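Local coordinates for protein ApRick protease (Rickettsia conorii, PDB 5C9F) that probably cleaves peptide bonds as a retropepsin-like aspartic endopeptidase, this chain being the protease domain of a longer, probably membrane-bound protein, at residues I11-A14 with H20-I23; V36-S41 with F117-D122; L45-A50 with F55-L60; V83-E88 with M108-R113. All coordinates share one frame; numbering follows the deposited sequence.

Overall arrangement
Contacts 1, 2 and 4 cluster: contact 1 lies with its centre about 9 Å from that of contact 2 and about 13 Å from that of contact 4, and all three touch. F21 meets V36 through the backbone, I11 packs on I85, and A40 and S41 bond to the start of helix 108-111. Contact 3, local helix-to-loop packing, stands apart across the chain's centre, about 25 Å from contact 1 between centres. Along the chain, contact 1 closes first; contacts 3 and 4 then follow within the span joined by contact 2. Contacts 1 and 2 join the three-stranded sheet to the mixed sheet with its Asp-Thr-Gly loop; contact 4 sets helix 108-111 against the turn after strand 71-84.

Contact 1: I11-A14 with H20-I23; sequences IIIA and HFYI
I13 carries the apolar packing, lying across I23 with the two side chains at about a right angle. CD1 of I13 presses on CG1 of I23 at 3.5 Å, tighter than ordinary van der Waals contact. The other branch of I13 does different work: CG2, set anti to the backbone N by a chi1 of -73°, reaches the carbonyl of Y22, with CG2 3.3 Å from Y22 O. F21 brings its ring obliquely to the backbone at the end of the first segment, CE1 lying 3.7 Å from I13 O, and the ring continues onto L124.

These residues join two sheets of the retropepsin-like fold. I11 and I13 bond through their backbones to strand 123-131, whereas F21 and I23 bond to strand 30-36, and no direct hydrogen bond links the two segments. At I11 and I12 the first sheet runs on into a strand of the second subunit, and M1 of that subunit packs on I13 and I23.

The polar link is a bridging water. It donates to A14 O at 2.8 Å and accepts from Y22 N at 2.9 Å, while the hydroxyl of Y22 points to another partner, D18.

Contact 2: V36-S41 with F117-D122; sequences VDTGAS and FRIDKD
T38 is the residue that reaches F117 and I119, and it sits in the middle of the D37-T38-G39 sequence, the Asp-Thr-Gly signature of aspartic proteases. Ahead of it, V36 ends strand 30-36 and packs on L124 and L111 beside the contact. D37 opens a type I beta turn closed by A40 N donating to D37 O at 3.1 Å. Its carboxylate also folds back over the turn, where OD1 takes a weak bond from G39 N with an N-H...O angle of 133°.

At T38 the methyl points across. With chi1 at 51°, CG2 stands anti to the carbonyl carbon and meets the ring of F117 at its edge, in the ring plane, 4.0 Å from CZ. I119 adds a looser touch, its CD1 4.5 Å from T38 CG2. M108 packs on T38 as well, so one residue of the turn meets both helix 108-111 and strand 116-120. A40 and S41 then lead away, tied by backbone bonds to M108 and S109.

The link between turn and strand is thus apolar and slight: a methyl against an aromatic edge gives contact without directional bonding, while the turn carries its own hydrogen bonds, with others to L106 and to helix 108-111.

Contact 3: L45-A50 with F55-L60; sequences LTKEDA and FDLTKL
F55 N donates to A50 O at 3.0 Å with an N-H...O angle of 154°, and this bond draws the chain beyond helix 47-52 back against the helix. The same carbonyl lies at the edge of the F55 ring, in its plane, with CD2 3.4 Å from A50 O. One oxygen is therefore approached by both the backbone and the ring of F55.

A50 also works through its methyl, which faces two apolar neighbours, F55 CB and L57 CD1. The two branches of L57 divide the helix surface, CD1 reaching A50 CB at 3.9 Å and CD2 resting near the K47 backbone, 4.2 Å from K47 CB. A chi2 of 12° leaves L57 nearly eclipsed, probably a mildly strained shape. Beyond its CB, the K47 chain bends away, and its NZ bonds to L98 O.

Each segment is braced on its own side. T46 is the N-cap, its OG1 accepting from D49 N at 3.0 Å. D56 OD1 takes a weak bond from T58 N, an Asx turn, and is met by T58 OG1 at 2.7 Å from above the carboxylate plane.

Around this helix-to-loop packing, D49 and T46 both bond to S104 OG at strand 104-106, L45 pairs with H95 of strand 88-97 and packs on F34 of strand 30-36, and F55 and L60 rest on I78 of strand 71-84.

Contact 4: V83-E88 with M108-R113; sequences VVIGKE and MSLLER
L110 meets V83 and I85 through a single methyl, CD2, which rests against the adjoining ends of the two strand-side residues. From V83 the near branch is CG1, 3.8 Å from L110 CD2; from I85 it is the far end, CD1, 4.0 Å from the same methyl. Both side chains lie at a slant to the leucine rather than stacking along it. With CG anti to the backbone N (chi1 -177°), L110 extends from the helix toward the hairpin.

V83 and I85 both point toward the helix. After I85 the chain reverses in a tight turn at G86, whose backbone angles of 75° and -74° fit a classic gamma turn: K87 N bonds weakly to I85 O, and I85 N donates to K87 O at 3.0 Å. This links strand 71-84 to strand 88-97, where F89 packs on L110 and R113.

At the margin a water bridges K87 NZ, at 3.2 Å, to R113 O, at 2.8 Å; K87 NZ also has a weak bond to A129 O.

Buried methyls alone join the centre of the contact, so its hold there is hydrophobic and undirected, whereas the one polar link, lysine to carbonyl, runs through water.

Contact 1: I11-A14 with H20-I23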
loop_
_atom_site.group_PDB
_atom_site.type_symbol
_atom_site.label_atom_id
_atom_site.label_comp_id
_atom_site.label_asym_id
_atom_site.label_seq_id
_atom_site.Cartn_x
_atom_site.Cartn_y
_atom_site.Cartn_z
ATOM N N ILE A 11 6.641 2.959 -10.453
ATOM C CA ILE A 11 7.702 3.279 -11.382
ATOM C C ILE A 11 7.247 4.499 -12.173
ATOM O O ILE A 11 6.157 4.523 -12.709
ATOM C CB ILE A 11 7.996 2.079 -12.310
ATOM C CG1 ILE A 11 8.539 0.918 -11.485
ATOM C CG2 ILE A 11 9.062 2.441 -13.322
ATOM C CD1 ILE A 11 8.333 -0.423 -12.146
ATOM N N ILE A 12 8.131 5.486 -12.268
ATOM C CA ILE A 12 7.859 6.710 -13.013
ATOM C C ILE A 12 8.942 6.887 -14.066
ATOM O O ILE A 12 10.140 6.776 -13.773
ATOM C CB ILE A 12 7.908 7.950 -12.115
ATOM C CG1 ILE A 12 6.873 7.825 -11.004
ATOM C CG2 ILE A 12 7.636 9.213 -12.924
ATOM C CD1 ILE A 12 7.117 8.827 -9.890
ATOM N N ILE A 13 8.514 7.081 -15.301
ATOM C CA ILE A 13 9.411 7.157 -16.437
ATOM C C ILE A 13 9.139 8.410 -17.193
ATOM O O ILE A 13 7.977 8.670 -17.545
ATOM C CB ILE A 13 9.273 5.918 -17.327
ATOM C CG1 ILE A 13 9.916 4.731 -16.594
ATOM C CG2 ILE A 13 10.047 6.081 -18.653
ATOM C CD1 ILE A 13 9.333 3.419 -16.964
ATOM N N ALA A 14 10.208 9.177 -17.476
ATOM C CA ALA A 14 10.067 10.400 -18.237
ATOM C C ALA A 14 10.138 10.071 -19.732
ATOM O O ALA A 14 10.911 9.219 -20.161
ATOM C CB ALA A 14 11.130 11.392 -17.842
ATOM N N HIS A 20 9.035 8.805 -27.197
ATOM C CA HIS A 20 8.655 7.480 -26.694
ATOM C C HIS A 20 9.030 7.257 -25.236
ATOM O O HIS A 20 9.832 7.971 -24.684
ATOM C CB HIS A 20 9.284 6.401 -27.533
ATOM C CG HIS A 20 8.929 6.481 -28.978
ATOM N ND1 HIS A 20 7.632 6.383 -29.426
ATOM C CD2 HIS A 20 9.698 6.692 -30.079
ATOM C CE1 HIS A 20 7.617 6.500 -30.746
ATOM N NE2 HIS A 20 8.855 6.692 -31.166
ATOM N N PHE A 21 8.318 6.334 -24.590
ATOM C CA PHE A 21 8.675 5.892 -23.297
ATOM C C PHE A 21 9.416 4.575 -23.407
ATOM O O PHE A 21 8.985 3.655 -24.167
ATOM C CB PHE A 21 7.434 5.669 -22.403
ATOM C CG PHE A 21 6.667 6.893 -22.109
ATOM C CD1 PHE A 21 7.077 7.759 -21.104
ATOM C CD2 PHE A 21 5.525 7.193 -22.822
ATOM C CE1 PHE A 21 6.363 8.894 -20.837
ATOM C CE2 PHE A 21 4.797 8.341 -22.554
ATOM C CZ PHE A 21 5.218 9.186 -21.559
ATOM N N TYR A 22 10.526 4.466 -22.677
ATOM C CA TYR A 22 11.261 3.225 -22.614
ATOM C C TYR A 22 11.297 2.715 -21.195
ATOM O O TYR A 22 11.364 3.492 -20.253
ATOM C CB TYR A 22 12.708 3.413 -23.164
ATOM C CG TYR A 22 12.744 3.903 -24.597
ATOM C CD1 TYR A 22 12.711 3.013 -25.667
ATOM C CD2 TYR A 22 12.716 5.221 -24.884
ATOM C CE1 TYR A 22 12.694 3.453 -26.981
ATOM C CE2 TYR A 22 12.712 5.664 -26.215
ATOM C CZ TYR A 22 12.702 4.766 -27.239
ATOM O OH TYR A 22 12.712 5.180 -28.532
ATOM N N ILE A 23 11.317 1.387 -21.062
ATOM C CA ILE A 23 11.394 0.737 -19.755
ATOM C C ILE A 23 12.327 -0.468 -19.824
ATOM O O ILE A 23 12.265 -1.240 -20.764
ATOM C CB ILE A 23 10.061 0.093 -19.294
ATOM C CG1 ILE A 23 8.894 1.028 -19.413
ATOM C CG2 ILE A 23 10.212 -0.327 -17.845
ATOM C CD1 ILE A 23 7.595 0.286 -19.123
HETATM O O HOH W 1 11.549 7.042 -21.776
#

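Contact 2: V36-S41 with F117-D122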
loop_
_atom_site.group_PDB
_atom_site.type_symbol
_atom_site.label_atom_id
_atom_site.label_comp_id
_atom_site.label_asym_id
_atom_site.label_seq_id
_atom_site.Cartn_x
_atom_site.Cartn_y
_atom_site.Cartn_z
ATOM N N VAL A 36 7.563 1.224 -24.836
ATOM C CA VAL A 36 6.106 1.101 -24.569
ATOM C C VAL A 36 5.295 1.418 -25.845
ATOM O O VAL A 36 5.572 2.398 -26.531
ATOM C CB VAL A 36 5.681 2.057 -23.459
ATOM C CG1 VAL A 36 4.154 2.008 -23.260
ATOM C CG2 VAL A 36 6.428 1.696 -22.191
ATOM N N ASP A 37 4.389 0.512 -26.212
ATOM C CA ASP A 37 3.527 0.657 -27.410
ATOM C C ASP A 37 2.118 0.232 -27.040
ATOM O O ASP A 37 1.866 -0.970 -26.880
ATOM C CB ASP A 37 4.059 -0.224 -28.533
ATOM C CG ASP A 37 3.380 0.052 -29.867
ATOM O OD1 ASP A 37 2.388 0.809 -29.895
ATOM O OD2 ASP A 37 3.841 -0.491 -30.904
ATOM N N THR A 38 1.234 1.209 -26.783
ATOM C CA THR A 38 -0.185 0.986 -26.411
ATOM C C THR A 38 -0.990 0.377 -27.576
ATOM O O THR A 38 -2.027 -0.171 -27.333
ATOM C CB THR A 38 -0.897 2.293 -25.935
ATOM O OG1 THR A 38 -0.688 3.333 -26.901
ATOM C CG2 THR A 38 -0.386 2.749 -24.588
ATOM N N GLY A 39 -0.450 0.477 -28.791
ATOM C CA GLY A 39 -0.904 -0.177 -29.987
ATOM C C GLY A 39 -0.352 -1.560 -30.269
ATOM O O GLY A 39 -0.642 -2.098 -31.307
ATOM N N ALA A 40 0.439 -2.123 -29.349
ATOM C CA ALA A 40 0.762 -3.562 -29.297
ATOM C C ALA A 40 -0.050 -4.352 -28.255
ATOM O O ALA A 40 -0.507 -3.811 -27.243
ATOM C CB ALA A 40 2.221 -3.742 -28.971
ATOM N N SER A 41 -0.165 -5.661 -28.467
ATOM C CA SER A 41 -0.847 -6.504 -27.506
ATOM C C SER A 41 0.210 -7.228 -26.671
ATOM O O SER A 41 0.558 -6.777 -25.568
ATOM C CB SER A 41 -1.823 -7.467 -28.212
ATOM O OG SER A 41 -1.092 -8.136 -29.289
ATOM N N PHE A 117 -1.760 2.190 -14.423
ATOM C CA PHE A 117 -0.950 2.541 -15.565
ATOM C C PHE A 117 -1.457 3.876 -16.128
ATOM O O PHE A 117 -2.586 3.963 -16.592
ATOM C CB PHE A 117 -1.060 1.396 -16.600
ATOM C CG PHE A 117 -0.678 1.797 -17.998
ATOM C CD1 PHE A 117 0.504 2.449 -18.251
ATOM C CD2 PHE A 117 -1.485 1.459 -19.070
ATOM C CE1 PHE A 117 0.819 2.855 -19.557
ATOM C CE2 PHE A 117 -1.163 1.840 -20.368
ATOM C CZ PHE A 117 0.017 2.539 -20.615
ATOM N N ARG A 118 -0.665 4.928 -16.051
ATOM C CA ARG A 118 -1.137 6.226 -16.525
ATOM C C ARG A 118 -0.055 6.980 -17.258
ATOM O O ARG A 118 1.110 6.936 -16.887
ATOM C CB ARG A 118 -1.576 7.126 -15.353
ATOM C CG ARG A 118 -2.032 8.492 -15.864
ATOM C CD ARG A 118 -2.879 9.216 -14.842
ATOM N NE ARG A 118 -3.733 10.284 -15.359
ATOM C CZ ARG A 118 -5.064 10.271 -15.383
ATOM N NH1 ARG A 118 -5.772 9.203 -15.006
ATOM N NH2 ARG A 118 -5.705 11.345 -15.833
ATOM N N ILE A 119 -0.433 7.661 -18.317
ATOM C CA ILE A 119 0.502 8.485 -19.041
ATOM C C ILE A 119 -0.038 9.900 -18.917
ATOM O O ILE A 119 -1.097 10.158 -19.415
ATOM C CB ILE A 119 0.582 8.094 -20.540
ATOM C CG1 ILE A 119 1.322 6.745 -20.749
ATOM C CG2 ILE A 119 1.283 9.215 -21.331
ATOM C CD1 ILE A 119 1.180 6.156 -22.129
ATOM N N ASP A 120 0.734 10.784 -18.312
ATOM C CA ASP A 120 0.361 12.177 -18.001
ATOM C C ASP A 120 1.483 13.207 -18.238
ATOM O O ASP A 120 2.512 13.110 -17.569
ATOM C CB ASP A 120 0.090 12.244 -16.497
ATOM C CG ASP A 120 -0.443 13.590 -16.044
ATOM O OD1 ASP A 120 -1.451 14.063 -16.611
ATOM O OD2 ASP A 120 0.147 14.170 -15.103
ATOM N N LYS A 121 1.327 14.180 -19.132
ATOM C CA LYS A 121 2.326 15.275 -19.259
ATOM C C LYS A 121 3.822 14.820 -19.296
ATOM O O LYS A 121 4.639 15.262 -18.465
ATOM C CB LYS A 121 2.184 16.283 -18.090
ATOM C CG LYS A 121 0.812 16.924 -17.857
ATOM C CD LYS A 121 0.626 18.097 -18.828
ATOM C CE LYS A 121 -0.795 18.270 -19.316
ATOM N NZ LYS A 121 -1.055 17.514 -20.569
ATOM N N ASP A 122 4.169 13.962 -20.257
ATOM C CA ASP A 122 5.545 13.454 -20.477
ATOM C C ASP A 122 5.999 12.489 -19.406
ATOM O O ASP A 122 7.189 12.226 -19.297
ATOM C CB ASP A 122 6.573 14.568 -20.676
ATOM C CG ASP A 122 6.297 15.361 -21.919
ATOM O OD1 ASP A 122 5.726 14.779 -22.881
ATOM O OD2 ASP A 122 6.610 16.558 -21.932
#

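Contact 3: L45-A50 with F55-L60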
loop_
_atom_site.group_PDB
_atom_site.type_symbol
_atom_site.label_atom_id
_atom_site.label_comp_id
_atom_site.label_asym_id
_atom_site.label_seq_id
_atom_site.Cartn_x
_atom_site.Cartn_y
_atom_site.Cartn_z
ATOM N N LEU A 45 9.537 -9.170 -29.305
ATOM C CA LEU A 45 10.966 -9.176 -29.087
ATOM C C LEU A 45 11.722 -9.084 -30.409
ATOM O O LEU A 45 11.397 -9.780 -31.362
ATOM C CB LEU A 45 11.399 -10.470 -28.385
ATOM C CG LEU A 45 11.230 -10.786 -26.941
ATOM C CD1 LEU A 45 11.983 -12.077 -26.648
ATOM C CD2 LEU A 45 11.791 -9.646 -26.096
ATOM N N THR A 46 12.788 -8.311 -30.424
ATOM C CA THR A 46 13.671 -8.331 -31.564
ATOM C C THR A 46 14.316 -9.687 -31.635
ATOM O O THR A 46 14.467 -10.396 -30.640
ATOM C CB THR A 46 14.796 -7.257 -31.484
ATOM O OG1 THR A 46 15.636 -7.526 -30.345
ATOM C CG2 THR A 46 14.201 -5.870 -31.348
ATOM N N LYS A 47 14.754 -10.051 -32.827
ATOM C CA LYS A 47 15.570 -11.269 -32.963
ATOM C C LYS A 47 16.797 -11.262 -32.051
ATOM O O LYS A 47 17.139 -12.301 -31.358
ATOM C CB LYS A 47 16.019 -11.456 -34.452
ATOM C CG LYS A 47 14.887 -11.765 -35.405
ATOM C CD LYS A 47 15.423 -12.371 -36.728
ATOM C CE LYS A 47 16.549 -11.538 -37.403
ATOM N NZ LYS A 47 16.420 -11.330 -38.895
ATOM N N GLU A 48 17.488 -10.132 -31.961
ATOM C CA GLU A 48 18.670 -10.073 -31.087
ATOM C C GLU A 48 18.319 -10.280 -29.582
ATOM O O GLU A 48 19.031 -10.984 -28.865
ATOM C CB GLU A 48 19.411 -8.767 -31.309
ATOM C CG GLU A 48 20.534 -8.494 -30.329
ATOM C CD GLU A 48 21.220 -7.127 -30.560
ATOM O OE1 GLU A 48 21.363 -6.351 -29.595
ATOM O OE2 GLU A 48 21.641 -6.813 -31.704
ATOM N N ASP A 49 17.263 -9.640 -29.081
ATOM C CA ASP A 49 16.814 -9.887 -27.679
ATOM C C ASP A 49 16.383 -11.347 -27.467
ATOM O O ASP A 49 16.692 -11.933 -26.429
ATOM C CB ASP A 49 15.681 -8.964 -27.281
ATOM C CG ASP A 49 16.143 -7.520 -27.066
ATOM O OD1 ASP A 49 17.348 -7.326 -26.791
ATOM O OD2 ASP A 49 15.291 -6.597 -27.132
ATOM N N ALA A 50 15.698 -11.942 -28.451
ATOM C CA ALA A 50 15.322 -13.343 -28.332
ATOM C C ALA A 50 16.563 -14.208 -28.185
ATOM O O ALA A 50 16.612 -15.104 -27.319
ATOM C CB ALA A 50 14.536 -13.814 -29.553
ATOM N N PHE A 55 16.781 -18.064 -26.940
ATOM C CA PHE A 55 15.924 -18.668 -27.940
ATOM C C PHE A 55 16.749 -19.033 -29.189
ATOM O O PHE A 55 17.641 -18.312 -29.585
ATOM C CB PHE A 55 14.788 -17.753 -28.297
ATOM C CG PHE A 55 13.742 -17.669 -27.247
ATOM C CD1 PHE A 55 12.841 -18.705 -27.075
ATOM C CD2 PHE A 55 13.704 -16.622 -26.374
ATOM C CE1 PHE A 55 11.874 -18.657 -26.095
ATOM C CE2 PHE A 55 12.740 -16.556 -25.385
ATOM C CZ PHE A 55 11.835 -17.588 -25.217
ATOM N N ASP A 56 16.526 -20.229 -29.710
ATOM C CA ASP A 56 17.194 -20.684 -30.936
ATOM C C ASP A 56 16.262 -20.369 -32.046
ATOM O O ASP A 56 15.213 -21.034 -32.201
ATOM C CB ASP A 56 17.474 -22.193 -30.872
ATOM C CG ASP A 56 18.165 -22.724 -32.137
ATOM O OD1 ASP A 56 18.144 -22.050 -33.190
ATOM O OD2 ASP A 56 18.721 -23.835 -32.053
ATOM N N LEU A 57 16.618 -19.355 -32.828
ATOM C CA LEU A 57 15.656 -18.806 -33.799
ATOM C C LEU A 57 15.331 -19.848 -34.873
ATOM O O LEU A 57 14.239 -19.835 -35.393
ATOM C CB LEU A 57 16.207 -17.562 -34.489
ATOM C CG LEU A 57 16.030 -16.179 -33.862
ATOM C CD1 LEU A 57 15.542 -16.172 -32.428
ATOM C CD2 LEU A 57 17.324 -15.414 -34.041
ATOM N N THR A 58 16.244 -20.773 -35.142
ATOM C CA THR A 58 15.966 -21.836 -36.122
ATOM C C THR A 58 14.949 -22.885 -35.635
ATOM O O THR A 58 14.358 -23.569 -36.460
ATOM C CB THR A 58 17.250 -22.597 -36.534
ATOM O OG1 THR A 58 17.702 -23.428 -35.443
ATOM C CG2 THR A 58 18.337 -21.618 -36.923
ATOM N N LYS A 59 14.771 -23.041 -34.320
ATOM C CA LYS A 59 13.815 -24.013 -33.754
ATOM C C LYS A 59 12.431 -23.429 -33.606
ATOM O O LYS A 59 11.456 -24.161 -33.496
ATOM C CB LYS A 59 14.221 -24.508 -32.348
ATOM C CG LYS A 59 15.657 -24.941 -32.179
ATOM C CD LYS A 59 15.901 -26.347 -32.658
ATOM C CE LYS A 59 17.304 -26.772 -32.263
ATOM N NZ LYS A 59 17.595 -28.152 -32.714
ATOM N N LEU A 60 12.339 -22.115 -33.537
ATOM C CA LEU A 60 11.041 -21.459 -33.362
ATOM C C LEU A 60 10.235 -21.740 -34.615
ATOM O O LEU A 60 10.778 -21.805 -35.704
ATOM C CB LEU A 60 11.219 -19.992 -33.204
ATOM C CG LEU A 60 11.929 -19.493 -31.936
ATOM C CD1 LEU A 60 12.052 -17.984 -32.006
ATOM C CD2 LEU A 60 11.147 -19.870 -30.698
#

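Contact 4: V83-E88 with M108-R113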
loop_
_atom_site.group_PDB
_atom_site.type_symbol
_atom_site.label_atom_id
_atom_site.label_comp_id
_atom_site.label_asym_id
_atom_site.label_seq_id
_atom_site.Cartn_x
_atom_site.Cartn_y
_atom_site.Cartn_z
ATOM N N VAL A 83 9.153 -11.898 -16.111
ATOM C CA VAL A 83 9.329 -10.502 -16.527
ATOM C C VAL A 83 9.171 -9.650 -15.272
ATOM O O VAL A 83 8.083 -9.607 -14.689
ATOM C CB VAL A 83 8.283 -10.026 -17.559
ATOM C CG1 VAL A 83 8.504 -8.547 -17.922
ATOM C CG2 VAL A 83 8.319 -10.831 -18.867
ATOM N N VAL A 84 10.258 -9.004 -14.852
ATOM C CA VAL A 84 10.250 -8.189 -13.664
ATOM C C VAL A 84 10.329 -6.724 -14.106
ATOM O O VAL A 84 11.337 -6.297 -14.718
ATOM C CB VAL A 84 11.421 -8.539 -12.727
ATOM C CG1 VAL A 84 11.393 -7.655 -11.472
ATOM C CG2 VAL A 84 11.378 -10.019 -12.368
ATOM N N ILE A 85 9.288 -5.997 -13.759
ATOM C CA ILE A 85 9.238 -4.531 -13.853
ATOM C C ILE A 85 8.556 -4.072 -12.531
ATOM O O ILE A 85 7.327 -3.999 -12.448
ATOM C CB ILE A 85 8.334 -4.060 -15.005
ATOM C CG1 ILE A 85 8.869 -4.592 -16.359
ATOM C CG2 ILE A 85 8.314 -2.528 -15.041
ATOM C CD1 ILE A 85 7.899 -4.427 -17.485
ATOM N N GLY A 86 9.345 -3.817 -11.504
ATOM C CA GLY A 86 8.817 -3.610 -10.158
ATOM C C GLY A 86 8.400 -4.939 -9.558
ATOM O O GLY A 86 9.087 -5.488 -8.697
ATOM N N LYS A 87 7.286 -5.481 -10.014
ATOM C CA LYS A 87 6.944 -6.834 -9.581
ATOM C C LYS A 87 7.253 -7.833 -10.671
ATOM O O LYS A 87 7.456 -7.466 -11.852
ATOM C CB LYS A 87 5.488 -6.940 -9.196
ATOM C CG LYS A 87 4.495 -6.717 -10.297
ATOM C CD LYS A 87 3.079 -6.963 -9.789
ATOM C CE LYS A 87 2.673 -8.412 -9.882
ATOM N NZ LYS A 87 1.444 -8.616 -9.062
ATOM N N GLU A 88 7.232 -9.104 -10.262
ATOM C CA GLU A 88 7.511 -10.205 -11.150
ATOM C C GLU A 88 6.230 -10.674 -11.781
ATOM O O GLU A 88 5.305 -11.006 -11.099
ATOM C CB GLU A 88 8.148 -11.341 -10.410
ATOM C CG GLU A 88 8.507 -12.447 -11.382
ATOM C CD GLU A 88 9.323 -13.550 -10.750
ATOM O OE1 GLU A 88 9.446 -13.597 -9.518
ATOM O OE2 GLU A 88 9.856 -14.370 -11.500
ATOM N N MET A 108 -0.002 -3.738 -24.408
ATOM C CA MET A 108 -1.097 -3.608 -23.462
ATOM C C MET A 108 -1.345 -4.848 -22.697
ATOM O O MET A 108 -1.852 -4.760 -21.564
ATOM C CB MET A 108 -2.401 -3.207 -24.206
ATOM C CG MET A 108 -2.376 -1.805 -24.728
ATOM S SD MET A 108 -2.195 -0.646 -23.334
ATOM C CE MET A 108 -3.557 -1.048 -22.308
ATOM N N SER A 109 -1.073 -6.031 -23.274
ATOM C CA SER A 109 -1.360 -7.264 -22.478
ATOM C C SER A 109 -0.555 -7.316 -21.163
ATOM O O SER A 109 -1.100 -7.645 -20.126
ATOM C CB SER A 109 -1.152 -8.530 -23.282
ATOM O OG SER A 109 -1.805 -8.368 -24.540
ATOM N N LEU A 110 0.711 -6.877 -21.179
ATOM C CA LEU A 110 1.471 -6.791 -19.928
ATOM C C LEU A 110 1.043 -5.523 -19.114
ATOM O O LEU A 110 0.859 -5.583 -17.880
ATOM C CB LEU A 110 2.961 -6.843 -20.166
ATOM C CG LEU A 110 3.902 -6.827 -18.932
ATOM C CD1 LEU A 110 3.627 -7.934 -17.938
ATOM C CD2 LEU A 110 5.348 -6.936 -19.374
ATOM N N LEU A 111 0.909 -4.386 -19.787
ATOM C CA LEU A 111 0.672 -3.119 -19.093
ATOM C C LEU A 111 -0.648 -3.113 -18.316
ATOM O O LEU A 111 -0.718 -2.511 -17.246
ATOM C CB LEU A 111 0.643 -1.992 -20.072
ATOM C CG LEU A 111 2.029 -1.618 -20.609
ATOM C CD1 LEU A 111 1.868 -0.670 -21.757
ATOM C CD2 LEU A 111 2.923 -0.983 -19.551
ATOM N N GLU A 112 -1.651 -3.823 -18.865
ATOM C CA GLU A 112 -2.948 -3.970 -18.240
ATOM C C GLU A 112 -2.918 -4.735 -16.979
ATOM O O GLU A 112 -3.849 -4.646 -16.190
ATOM C CB GLU A 112 -3.952 -4.707 -19.173
ATOM C CG GLU A 112 -4.548 -3.779 -20.171
ATOM C CD GLU A 112 -5.301 -4.499 -21.307
ATOM O OE1 GLU A 112 -5.332 -5.767 -21.348
ATOM O OE2 GLU A 112 -5.864 -3.774 -22.172
ATOM N N ARG A 113 -1.886 -5.515 -16.751
ATOM C CA ARG A 113 -1.810 -6.274 -15.532
ATOM C C ARG A 113 -1.386 -5.449 -14.317
ATOM O O ARG A 113 -1.568 -5.892 -13.173
ATOM C CB ARG A 113 -0.812 -7.407 -15.699
ATOM C CG ARG A 113 -1.207 -8.472 -16.694
ATOM C CD ARG A 113 0.042 -9.273 -16.936
ATOM N NE ARG A 113 -0.189 -10.388 -17.824
ATOM C CZ ARG A 113 -0.323 -11.639 -17.422
ATOM N NH1 ARG A 113 -0.274 -11.948 -16.131
ATOM N NH2 ARG A 113 -0.525 -12.583 -18.322
HETATM O O HOH W 2 -0.462 -7.806 -11.496
#